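Local coordinates for protein putative isomerase YbhH (Escherichia coli, PDB 6OTV) that is probably an isomerase of the PrpF family, whose substrate and exact reaction are not established, at residues 161-166 against 281-286; 190-193 against 199-202; 289-294 against 326-331. All blocks are in the same frame, centred on the assembly; numbering follows the deposited sequence.

Overall arrangement
Helix 279-290 ties two of the contacts together: its middle packs on the end of strand 158-163 in contact 1, and its C-terminal end runs into the turn of contact 3, with about 12 Å between the two centres. A 1,2-ethanediol (chain D), probably from the crystallisation liquor, touches both, bonded to Phe163 O and Ala166 N in one and to Thr329 O in the other. Contact 2, nested along the chain inside the loop closed by contact 1, is a hairpin about 13 Å from contact 3, centre to centre. It meets contact 3 where Ile192 CD1 packs 3.9 Å from Leu291 CD1, and reaches contact 1 where Ile192 CD1 lies 4.2 Å from Ala284 O.

Contact 1 of 3, residues 161-166 against 281-286. With EDO (1,2-ethanediol), chain D.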
ATOM      1  N   LEU A 161      -8.386  12.595   3.334  1.00 32.93           N
ATOM      2  CA  LEU A 161      -7.468  12.158   2.286  1.00 27.25           C
ATOM      3  C   LEU A 161      -6.084  12.014   2.903  1.00 38.76           C
ATOM      4  O   LEU A 161      -5.471  13.013   3.294  1.00 34.78           O
ATOM      5  CB  LEU A 161      -7.446  13.151   1.125  1.00 27.28           C
ATOM      6  CG  LEU A 161      -8.780  13.437   0.435  1.00 30.19           C
ATOM      7  CD1 LEU A 161      -8.585  14.440  -0.687  1.00 26.06           C
ATOM      8  CD2 LEU A 161      -9.409  12.147  -0.090  1.00 25.86           C
ATOM      9  N   THR A 162      -5.595  10.780   2.986  1.00 30.89           N
ATOM     10  CA  THR A 162      -4.300  10.474   3.581  1.00 28.68           C
ATOM     11  C   THR A 162      -3.342  10.004   2.492  1.00 37.95           C
ATOM     12  O   THR A 162      -3.602   8.997   1.823  1.00 37.57           O
ATOM     13  CB  THR A 162      -4.434   9.408   4.666  1.00 36.57           C
ATOM     14  OG1 THR A 162      -5.380   9.845   5.648  1.00 32.79           O
ATOM     15  CG2 THR A 162      -3.092   9.163   5.339  1.00 34.40           C
ATOM     16  N   PHE A 163      -2.234  10.720   2.334  1.00 33.13           N
ATOM     17  CA  PHE A 163      -1.235  10.400   1.323  1.00 37.89           C
ATOM     18  C   PHE A 163      -0.263   9.359   1.869  1.00 38.52           C
ATOM     19  O   PHE A 163       0.287   9.525   2.963  1.00 39.98           O
ATOM     20  CB  PHE A 163      -0.503  11.669   0.880  1.00 29.35           C
ATOM     21  CG  PHE A 163      -1.350  12.579   0.028  1.00 37.70           C
ATOM     22  CD1 PHE A 163      -2.459  13.222   0.565  1.00 40.78           C
ATOM     23  CD2 PHE A 163      -1.048  12.784  -1.309  1.00 32.36           C
ATOM     24  CE1 PHE A 163      -3.250  14.050  -0.216  1.00 39.61           C
ATOM     25  CE2 PHE A 163      -1.835  13.615  -2.097  1.00 36.81           C
ATOM     26  CZ  PHE A 163      -2.937  14.247  -1.549  1.00 33.38           C
ATOM     27  N   LEU A 164      -0.054   8.289   1.102  1.00 37.32           N
ATOM     28  CA  LEU A 164       0.598   7.086   1.605  1.00 39.12           C
ATOM     29  C   LEU A 164       2.057   6.948   1.188  1.00 34.51           C
ATOM     30  O   LEU A 164       2.834   6.320   1.915  1.00 35.60           O
ATOM     31  CB  LEU A 164      -0.176   5.846   1.143  1.00 38.53           C
ATOM     32  CG  LEU A 164      -1.667   5.862   1.487  1.00 35.95           C
ATOM     33  CD1 LEU A 164      -2.380   4.661   0.886  1.00 29.43           C
ATOM     34  CD2 LEU A 164      -1.867   5.919   2.995  1.00 37.95           C
ATOM     35  N   ASN A 165       2.453   7.506   0.048  1.00 32.90           N
ATOM     36  CA  ASN A 165       3.833   7.402  -0.427  1.00 41.39           C
ATOM     37  C   ASN A 165       4.289   8.740  -1.008  1.00 40.89           C
ATOM     38  O   ASN A 165       4.775   8.825  -2.138  1.00 44.17           O
ATOM     39  CB  ASN A 165       3.974   6.267  -1.444  1.00 38.73           C
ATOM     40  CG  ASN A 165       3.095   6.466  -2.667  1.00 41.13           C
ATOM     41  OD1 ASN A 165       2.062   7.131  -2.603  1.00 47.27           O
ATOM     42  ND2 ASN A 165       3.507   5.893  -3.792  1.00 44.05           N
ATOM     43  N   ALA A 166       4.143   9.807  -0.217  1.00 41.74           N
ATOM     44  CA  ALA A 166       4.508  11.142  -0.682  1.00 40.24           C
ATOM     45  C   ALA A 166       6.018  11.342  -0.736  1.00 38.78           C
ATOM     46  O   ALA A 166       6.502  12.152  -1.535  1.00 50.43           O
ATOM     47  CB  ALA A 166       3.873  12.204   0.219  1.00 44.16           C
ATOM     48  N   GLY A 281       1.480  20.620  -2.967  1.00 39.56           N
ATOM     49  CA  GLY A 281       2.343  21.654  -2.423  1.00 29.53           C
ATOM     50  C   GLY A 281       2.151  21.837  -0.931  1.00 30.43           C
ATOM     51  O   GLY A 281       3.114  22.060  -0.192  1.00 30.07           O
ATOM     52  N   ALA A 282       0.904  21.731  -0.464  1.00 28.28           N
ATOM     53  CA  ALA A 282       0.638  21.854   0.964  1.00 31.89           C
ATOM     54  C   ALA A 282       1.303  20.728   1.746  1.00 32.09           C
ATOM     55  O   ALA A 282       1.774  20.938   2.869  1.00 30.53           O
ATOM     56  CB  ALA A 282      -0.870  21.881   1.219  1.00 26.45           C
ATOM     57  N   ILE A 283       1.356  19.527   1.165  1.00 31.47           N
ATOM     58  CA  ILE A 283       2.040  18.416   1.823  1.00 28.68           C
ATOM     59  C   ILE A 283       3.519  18.738   1.995  1.00 32.10           C
ATOM     60  O   ILE A 283       4.095  18.554   3.075  1.00 32.52           O
ATOM     61  CB  ILE A 283       1.843  17.111   1.030  1.00 42.40           C
ATOM     62  CG1 ILE A 283       0.356  16.822   0.804  1.00 44.89           C
ATOM     63  CG2 ILE A 283       2.525  15.948   1.739  1.00 39.06           C
ATOM     64  CD1 ILE A 283      -0.471  16.829   2.060  1.00 44.89           C
ATOM     65  N   ALA A 284       4.152  19.234   0.929  1.00 28.44           N
ATOM     66  CA  ALA A 284       5.586  19.500   0.965  1.00 34.85           C
ATOM     67  C   ALA A 284       5.923  20.598   1.967  1.00 36.24           C
ATOM     68  O   ALA A 284       6.857  20.458   2.765  1.00 39.39           O
ATOM     69  CB  ALA A 284       6.082  19.872  -0.433  1.00 30.04           C
ATOM     70  N   ILE A 285       5.170  21.700   1.938  1.00 28.03           N
ATOM     71  CA  ILE A 285       5.460  22.833   2.814  1.00 27.43           C
ATOM     72  C   ILE A 285       5.235  22.456   4.274  1.00 28.51           C
ATOM     73  O   ILE A 285       6.062  22.759   5.143  1.00 32.25           O
ATOM     74  CB  ILE A 285       4.609  24.048   2.413  1.00 28.26           C
ATOM     75  CG1 ILE A 285       4.937  24.466   0.983  1.00 31.33           C
ATOM     76  CG2 ILE A 285       4.840  25.198   3.379  1.00 29.73           C
ATOM     77  CD1 ILE A 285       3.821  25.216   0.309  1.00 41.62           C
ATOM     78  N   SER A 286       4.110  21.800   4.568  1.00 26.30           N
ATOM     79  CA  SER A 286       3.844  21.388   5.942  1.00 26.19           C
ATOM     80  C   SER A 286       4.909  20.415   6.439  1.00 32.40           C
ATOM     81  O   SER A 286       5.286  20.445   7.616  1.00 34.10           O
ATOM     82  CB  SER A 286       2.451  20.764   6.045  1.00 30.60           C
ATOM     83  OG  SER A 286       2.358  19.593   5.250  1.00 40.81           O
TER
HETATM   84  C1  EDO D 402       5.279   9.277   2.753  1.00 65.12           C
HETATM   85  O1  EDO D 402       5.997   8.040   2.761  1.00 71.52           O
HETATM   86  C2  EDO D 402       3.833   9.016   3.162  1.00 62.16           C
HETATM   87  O2  EDO D 402       2.987  10.083   2.720  1.00 55.45           O
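Ile283, on helix 279-290, carries the whole contact with two of its methyls. CD1 reaches Phe163 CD1 at 4.4 Å, meeting the ring obliquely, while CG2 lies 4.3 Å from Ala166 CB. The torsions explain this division: CG2 stands anti to the backbone N, and a chi2 of -53° bends CD1 back instead of extending the chain, so the two methyls reach separate partners. At these separations, with 104 Å² buried, the touch is light and wholly apolar. Further out, Val319, Ala333 and Ala195 also pack on Ile283, while Ile130 lies against Phe163. Strand 158-163 ends at Phe163, whose backbone pairs with Ala333, and the chain then turns through Leu164 and Asn165. One hydroxyl of a 1,2-ethanediol, probably from the crystallisation liquor, bridges this turn: O2 donates to Phe163 O at 2.8 Å and accepts from Ala166 N at 3.2 Å, with 163° at the hydrogen. Asn165 is anchored on the neighbouring strand through Phe129 N, and Leu164 packs on Pro69 of the second subunit. A helix with strands packed around it, here touched by a strand end and the turn after it, is consistent with the diaminopimelate epimerase-like fold of this family.

Contact 2 of 3, residues 190-193 against 199-202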
ATOM      1  N   THR A 190      15.357  25.424   0.646  1.00 49.85           N
ATOM      2  CA  THR A 190      15.223  24.018   1.005  1.00 49.75           C
ATOM      3  C   THR A 190      14.623  23.255  -0.166  1.00 48.11           C
ATOM      4  O   THR A 190      13.563  23.628  -0.680  1.00 43.43           O
ATOM      5  CB  THR A 190      14.355  23.833   2.255  1.00 44.57           C
ATOM      6  OG1 THR A 190      15.110  24.189   3.420  1.00 50.56           O
ATOM      7  CG2 THR A 190      13.895  22.386   2.379  1.00 43.14           C
ATOM      8  N   CYS A 191      15.306  22.195  -0.586  1.00 50.68           N
ATOM      9  CA  CYS A 191      14.829  21.319  -1.646  1.00 52.19           C
ATOM     10  C   CYS A 191      14.255  20.060  -1.013  1.00 49.32           C
ATOM     11  O   CYS A 191      14.980  19.305  -0.356  1.00 55.58           O
ATOM     12  CB  CYS A 191      15.957  20.978  -2.617  1.00 55.88           C
ATOM     13  SG  CYS A 191      16.669  22.421  -3.440  1.00 57.90           S
ATOM     14  N   ILE A 192      12.956  19.841  -1.200  1.00 45.22           N
ATOM     15  CA  ILE A 192      12.265  18.715  -0.590  1.00 48.47           C
ATOM     16  C   ILE A 192      11.306  18.113  -1.609  1.00 51.89           C
ATOM     17  O   ILE A 192      10.725  18.819  -2.441  1.00 44.87           O
ATOM     18  CB  ILE A 192      11.532  19.135   0.707  1.00 44.66           C
ATOM     19  CG1 ILE A 192      10.974  17.915   1.442  1.00 50.97           C
ATOM     20  CG2 ILE A 192      10.429  20.132   0.403  1.00 43.29           C
ATOM     21  CD1 ILE A 192      10.371  18.246   2.791  1.00 46.74           C
ATOM     22  N   ASP A 193      11.166  16.792  -1.554  1.00 57.44           N
ATOM     23  CA  ASP A 193      10.308  16.023  -2.453  1.00 53.46           C
ATOM     24  C   ASP A 193       9.300  15.273  -1.586  1.00 52.25           C
ATOM     25  O   ASP A 193       9.540  14.131  -1.184  1.00 52.14           O
ATOM     26  CB  ASP A 193      11.144  15.072  -3.314  1.00 57.95           C
ATOM     27  CG  ASP A 193      10.337  14.406  -4.416  1.00 58.05           C
ATOM     28  OD1 ASP A 193       9.153  14.757  -4.602  1.00 60.13           O
ATOM     29  OD2 ASP A 193      10.895  13.525  -5.100  1.00 55.65           O
ATOM     30  N   VAL A 199      11.013  23.815  -4.213  1.00 46.25           N
ATOM     31  CA  VAL A 199      12.136  24.551  -3.646  1.00 41.98           C
ATOM     32  C   VAL A 199      11.552  25.689  -2.818  1.00 47.11           C
ATOM     33  O   VAL A 199      10.845  26.557  -3.345  1.00 42.62           O
ATOM     34  CB  VAL A 199      13.100  25.064  -4.731  1.00 44.32           C
ATOM     35  CG1 VAL A 199      12.335  25.636  -5.916  1.00 45.08           C
ATOM     36  CG2 VAL A 199      14.056  26.093  -4.152  1.00 44.37           C
ATOM     37  N   ILE A 200      11.827  25.664  -1.520  1.00 47.10           N
ATOM     38  CA  ILE A 200      11.219  26.590  -0.574  1.00 36.93           C
ATOM     39  C   ILE A 200      12.148  27.784  -0.404  1.00 45.20           C
ATOM     40  O   ILE A 200      13.297  27.632   0.024  1.00 51.96           O
ATOM     41  CB  ILE A 200      10.943  25.895   0.766  1.00 37.23           C
ATOM     42  CG1 ILE A 200       9.928  24.770   0.554  1.00 34.86           C
ATOM     43  CG2 ILE A 200      10.458  26.893   1.804  1.00 33.59           C
ATOM     44  CD1 ILE A 200       9.785  23.849   1.724  1.00 36.63           C
ATOM     45  N   ILE A 201      11.654  28.970  -0.747  1.00 37.21           N
ATOM     46  CA  ILE A 201      12.448  30.191  -0.782  1.00 45.12           C
ATOM     47  C   ILE A 201      11.790  31.210   0.138  1.00 39.51           C
ATOM     48  O   ILE A 201      10.599  31.488  -0.019  1.00 35.46           O
ATOM     49  CB  ILE A 201      12.571  30.766  -2.204  1.00 47.13           C
ATOM     50  CG1 ILE A 201      13.003  29.677  -3.188  1.00 41.51           C
ATOM     51  CG2 ILE A 201      13.538  31.948  -2.220  1.00 43.68           C
ATOM     52  CD1 ILE A 201      12.851  30.071  -4.638  1.00 43.28           C
ATOM     53  N   PRO A 202      12.512  31.789   1.097  1.00 41.41           N
ATOM     54  CA  PRO A 202      11.943  32.888   1.890  1.00 42.40           C
ATOM     55  C   PRO A 202      11.676  34.107   1.019  1.00 41.86           C
ATOM     56  O   PRO A 202      12.552  34.569   0.282  1.00 43.10           O
ATOM     57  CB  PRO A 202      13.025  33.168   2.940  1.00 39.73           C
ATOM     58  CG  PRO A 202      13.852  31.921   2.989  1.00 37.33           C
ATOM     59  CD  PRO A 202      13.832  31.372   1.596  1.00 36.51           C
TER
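An antiparallel beta hairpin, strands 187-193 and 197-202, supplies this contact, and its register is set by Thr190 facing Ile200. The two form a hydrogen-bonded pair with CA atoms 5.0 Å apart. Ile200 N gives a nearly straight bond to Thr190 O, 2.8 Å long with 174° at the hydrogen, although the donor is tilted a little from the carbonyl plane. The return bond, from Thr190 N to Ile200 O, is longer at 3.1 Å and more bent, yet it lies in the carbonyl plane and uses a lone pair. Thr190 O is also approached by Val199 CA at 3.4 Å, a CA-H...O contact that adds to the stronger N-H bond. One residue along, Cys191 and Val199 make a non-hydrogen-bonded pair, CA to CA 4.7 Å.

The N-to-C directions of the short segments 190-193 and 199-202 make an angle of 148°, well short of exactly antiparallel, which reflects the twist of the ladder. Beyond strand 197-202 the pairing continues with strand 250-255, which runs parallel to it and bonds through Val252. Cys191 and Val199 turn to the same face, where helix 221-237 covers both through Ala234. The other face carries Thr190 and Ile200, their CB atoms 4.3 Å apart. Here the side chain of Ile200, extended past its CG1, brings CD1 to 4.0 Å from Ile192 CG2, and the two isoleucines cross obliquely. Ile192 has its CG1 anti to the backbone N (chi1 -172°), which puts CG2 between the backbone N and the carbonyl carbon, as the branch available to Ile200. The buried Thr190 hydroxyl has partners beyond the hairpin: OG1 pairs with Val295 N and Gln180 O.

Contact 3 of 3, residues 289-294 against 326-331; sequences CALEGT and QDATTL. With EDO (1,2-ethanediol), chain D; EDO (1,2-ethanediol), chain O.
Leu291 is the first residue to leave helical backbone angles at the end of helix 279-290, and it opens a type II beta turn to Thr294 whose third position, Gly293, has a positive phi of 93°; facing it, Ala328 and Leu331 lie in the loop between strands 315-322 and 332-344. The isobutyl group of Leu291 straddles the methyl of Ala328: CD2 is 3.6 Å from Ala328 CB and CD1 3.8 Å from it. CD2 has a second neighbour, Leu331 CD2, at 4.1 Å. Leu331 gets there with CG anti to the backbone N (chi1 -179°), and the two leucine side chains lie aslant to each other. Phe175 also packs on Leu291, and Tyr305 on Leu331.

The loop has polar bonds of its own. Asp327 OD1 accepts from Thr329 N at 3.2 Å, approached from above the carboxylate plane, and Asn323 bonds to Thr330 OG1 and Asp327 O. Two ethanediol molecules, probably from the crystallisation liquor, donate to successive carbonyls, one through O1 to Thr329 O at 2.7 Å, the other through its O1 to Thr330 O at 2.6 Å; Thr330 itself packs on Ser67 of the second subunit. What results is a leucine at a helix end seated on a strand-connecting loop that contains an Asx turn at Asp327.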
ATOM      1  N   CYS A 289       7.921  22.175   7.627  1.00 29.94           N
ATOM      2  CA  CYS A 289       7.696  22.760   8.947  1.00 34.77           C
ATOM      3  C   CYS A 289       7.998  21.769  10.062  1.00 36.99           C
ATOM      4  O   CYS A 289       8.441  22.171  11.143  1.00 41.41           O
ATOM      5  CB  CYS A 289       6.256  23.258   9.075  1.00 35.85           C
ATOM      6  SG  CYS A 289       5.841  24.676   8.036  1.00 31.92           S
ATOM      7  N   ALA A 290       7.761  20.478   9.825  1.00 37.29           N
ATOM      8  CA  ALA A 290       7.968  19.470  10.855  1.00 36.95           C
ATOM      9  C   ALA A 290       9.366  18.874  10.830  1.00 42.16           C
ATOM     10  O   ALA A 290       9.893  18.516  11.888  1.00 48.38           O
ATOM     11  CB  ALA A 290       6.935  18.348  10.711  1.00 34.87           C
ATOM     12  N   LEU A 291       9.980  18.756   9.656  1.00 45.98           N
ATOM     13  CA  LEU A 291      11.318  18.188   9.570  1.00 52.26           C
ATOM     14  C   LEU A 291      12.356  19.192  10.056  1.00 62.27           C
ATOM     15  O   LEU A 291      12.293  20.382   9.733  1.00 71.17           O
ATOM     16  CB  LEU A 291      11.626  17.761   8.136  1.00 45.83           C
ATOM     17  CG  LEU A 291      10.684  16.704   7.560  1.00 48.36           C
ATOM     18  CD1 LEU A 291      11.058  16.373   6.126  1.00 52.71           C
ATOM     19  CD2 LEU A 291      10.695  15.457   8.428  1.00 46.80           C
ATOM     20  N   GLU A 292      13.313  18.703  10.839  1.00 66.18           N
ATOM     21  CA  GLU A 292      14.340  19.561  11.408  1.00 69.81           C
ATOM     22  C   GLU A 292      15.386  19.933  10.364  1.00 59.57           C
ATOM     23  O   GLU A 292      15.732  19.140   9.484  1.00 58.73           O
ATOM     24  CB  GLU A 292      15.019  18.870  12.590  1.00 78.05           C
ATOM     25  CG  GLU A 292      15.536  17.477  12.274  1.00 91.44           C
ATOM     26  CD  GLU A 292      16.517  16.970  13.313  1.00107.37           C
ATOM     27  OE1 GLU A 292      17.670  16.658  12.944  1.00112.60           O
ATOM     28  OE2 GLU A 292      16.137  16.891  14.501  1.00111.60           O
ATOM     29  N   GLY A 293      15.887  21.162  10.470  1.00 48.99           N
ATOM     30  CA  GLY A 293      16.991  21.614   9.651  1.00 46.92           C
ATOM     31  C   GLY A 293      16.614  22.315   8.366  1.00 51.07           C
ATOM     32  O   GLY A 293      17.512  22.765   7.642  1.00 57.18           O
ATOM     33  N   THR A 294      15.328  22.421   8.048  1.00 41.08           N
ATOM     34  CA  THR A 294      14.924  23.098   6.827  1.00 43.53           C
ATOM     35  C   THR A 294      14.964  24.612   7.016  1.00 43.02           C
ATOM     36  O   THR A 294      14.999  25.127   8.138  1.00 39.62           O
ATOM     37  CB  THR A 294      13.521  22.666   6.400  1.00 43.85           C
ATOM     38  OG1 THR A 294      12.589  22.968   7.446  1.00 50.22           O
ATOM     39  CG2 THR A 294      13.486  21.171   6.099  1.00 34.41           C
ATOM     40  N   GLN A 326      11.099   7.013  12.600  1.00 86.55           N
ATOM     41  CA  GLN A 326      12.175   7.951  12.895  1.00 93.54           C
ATOM     42  C   GLN A 326      12.562   8.804  11.695  1.00 95.16           C
ATOM     43  O   GLN A 326      12.874   9.987  11.858  1.00 99.36           O
ATOM     44  CB  GLN A 326      13.408   7.196  13.403  1.00 94.54           C
ATOM     45  N   ASP A 327      12.534   8.233  10.494  1.00 92.95           N
ATOM     46  CA  ASP A 327      12.970   8.928   9.296  1.00 86.54           C
ATOM     47  C   ASP A 327      11.850   9.813   8.748  1.00 71.72           C
ATOM     48  O   ASP A 327      10.682   9.708   9.135  1.00 63.98           O
ATOM     49  CB  ASP A 327      13.429   7.919   8.241  1.00 93.74           C
ATOM     50  CG  ASP A 327      14.341   8.534   7.189  1.00107.16           C
ATOM     51  OD1 ASP A 327      14.041   9.646   6.703  1.00113.04           O
ATOM     52  OD2 ASP A 327      15.363   7.901   6.848  1.00113.82           O
ATOM     53  N   ALA A 328      12.228  10.712   7.837  1.00 61.51           N
ATOM     54  CA  ALA A 328      11.256  11.511   7.103  1.00 51.12           C
ATOM     55  C   ALA A 328      10.503  10.702   6.057  1.00 50.54           C
ATOM     56  O   ALA A 328       9.522  11.202   5.499  1.00 44.38           O
ATOM     57  CB  ALA A 328      11.952  12.694   6.429  1.00 46.73           C
ATOM     58  N   THR A 329      10.942   9.473   5.775  1.00 52.15           N
ATOM     59  CA  THR A 329      10.269   8.645   4.781  1.00 56.09           C
ATOM     60  C   THR A 329       8.947   8.090   5.289  1.00 57.44           C
ATOM     61  O   THR A 329       8.112   7.674   4.478  1.00 60.46           O
ATOM     62  CB  THR A 329      11.176   7.493   4.352  1.00 55.02           C
ATOM     63  OG1 THR A 329      11.543   6.725   5.505  1.00 59.24           O
ATOM     64  CG2 THR A 329      12.430   8.026   3.681  1.00 55.22           C
ATOM     65  N   THR A 330       8.739   8.066   6.603  1.00 55.79           N
ATOM     66  CA  THR A 330       7.506   7.562   7.187  1.00 51.49           C
ATOM     67  C   THR A 330       6.555   8.681   7.593  1.00 41.76           C
ATOM     68  O   THR A 330       5.541   8.415   8.243  1.00 45.60           O
ATOM     69  CB  THR A 330       7.817   6.671   8.392  1.00 54.18           C
ATOM     70  OG1 THR A 330       8.567   7.414   9.362  1.00 47.84           O
ATOM     71  CG2 THR A 330       8.623   5.453   7.957  1.00 42.94           C
ATOM     72  N   LEU A 331       6.862   9.923   7.227  1.00 40.60           N
ATOM     73  CA  LEU A 331       5.994  11.047   7.555  1.00 47.82           C
ATOM     74  C   LEU A 331       4.690  10.938   6.771  1.00 54.04           C
ATOM     75  O   LEU A 331       4.707  10.840   5.540  1.00 64.22           O
ATOM     76  CB  LEU A 331       6.710  12.361   7.247  1.00 47.61           C
ATOM     77  CG  LEU A 331       5.962  13.660   7.544  1.00 55.61           C
ATOM     78  CD1 LEU A 331       5.523  13.693   8.994  1.00 64.10           C
ATOM     79  CD2 LEU A 331       6.833  14.865   7.223  1.00 47.72           C
TER
HETATM   80  C1  EDO D 402       5.279   9.277   2.753  1.00 65.12           C
HETATM   81  O1  EDO D 402       5.997   8.040   2.761  1.00 71.52           O
HETATM   82  C2  EDO D 402       3.833   9.016   3.162  1.00 62.16           C
HETATM   83  O2  EDO D 402       2.987  10.083   2.720  1.00 55.45           O
HETATM   84  C1  EDO O 413       3.478   5.971  10.033  1.00 46.36           C
HETATM   85  O1  EDO O 413       4.647   6.794  10.131  1.00 36.53           O
HETATM   86  C2  EDO O 413       2.229   6.824   9.827  1.00 42.36           C
HETATM   87  O2  EDO O 413       1.959   7.589  11.008  1.00 47.38           O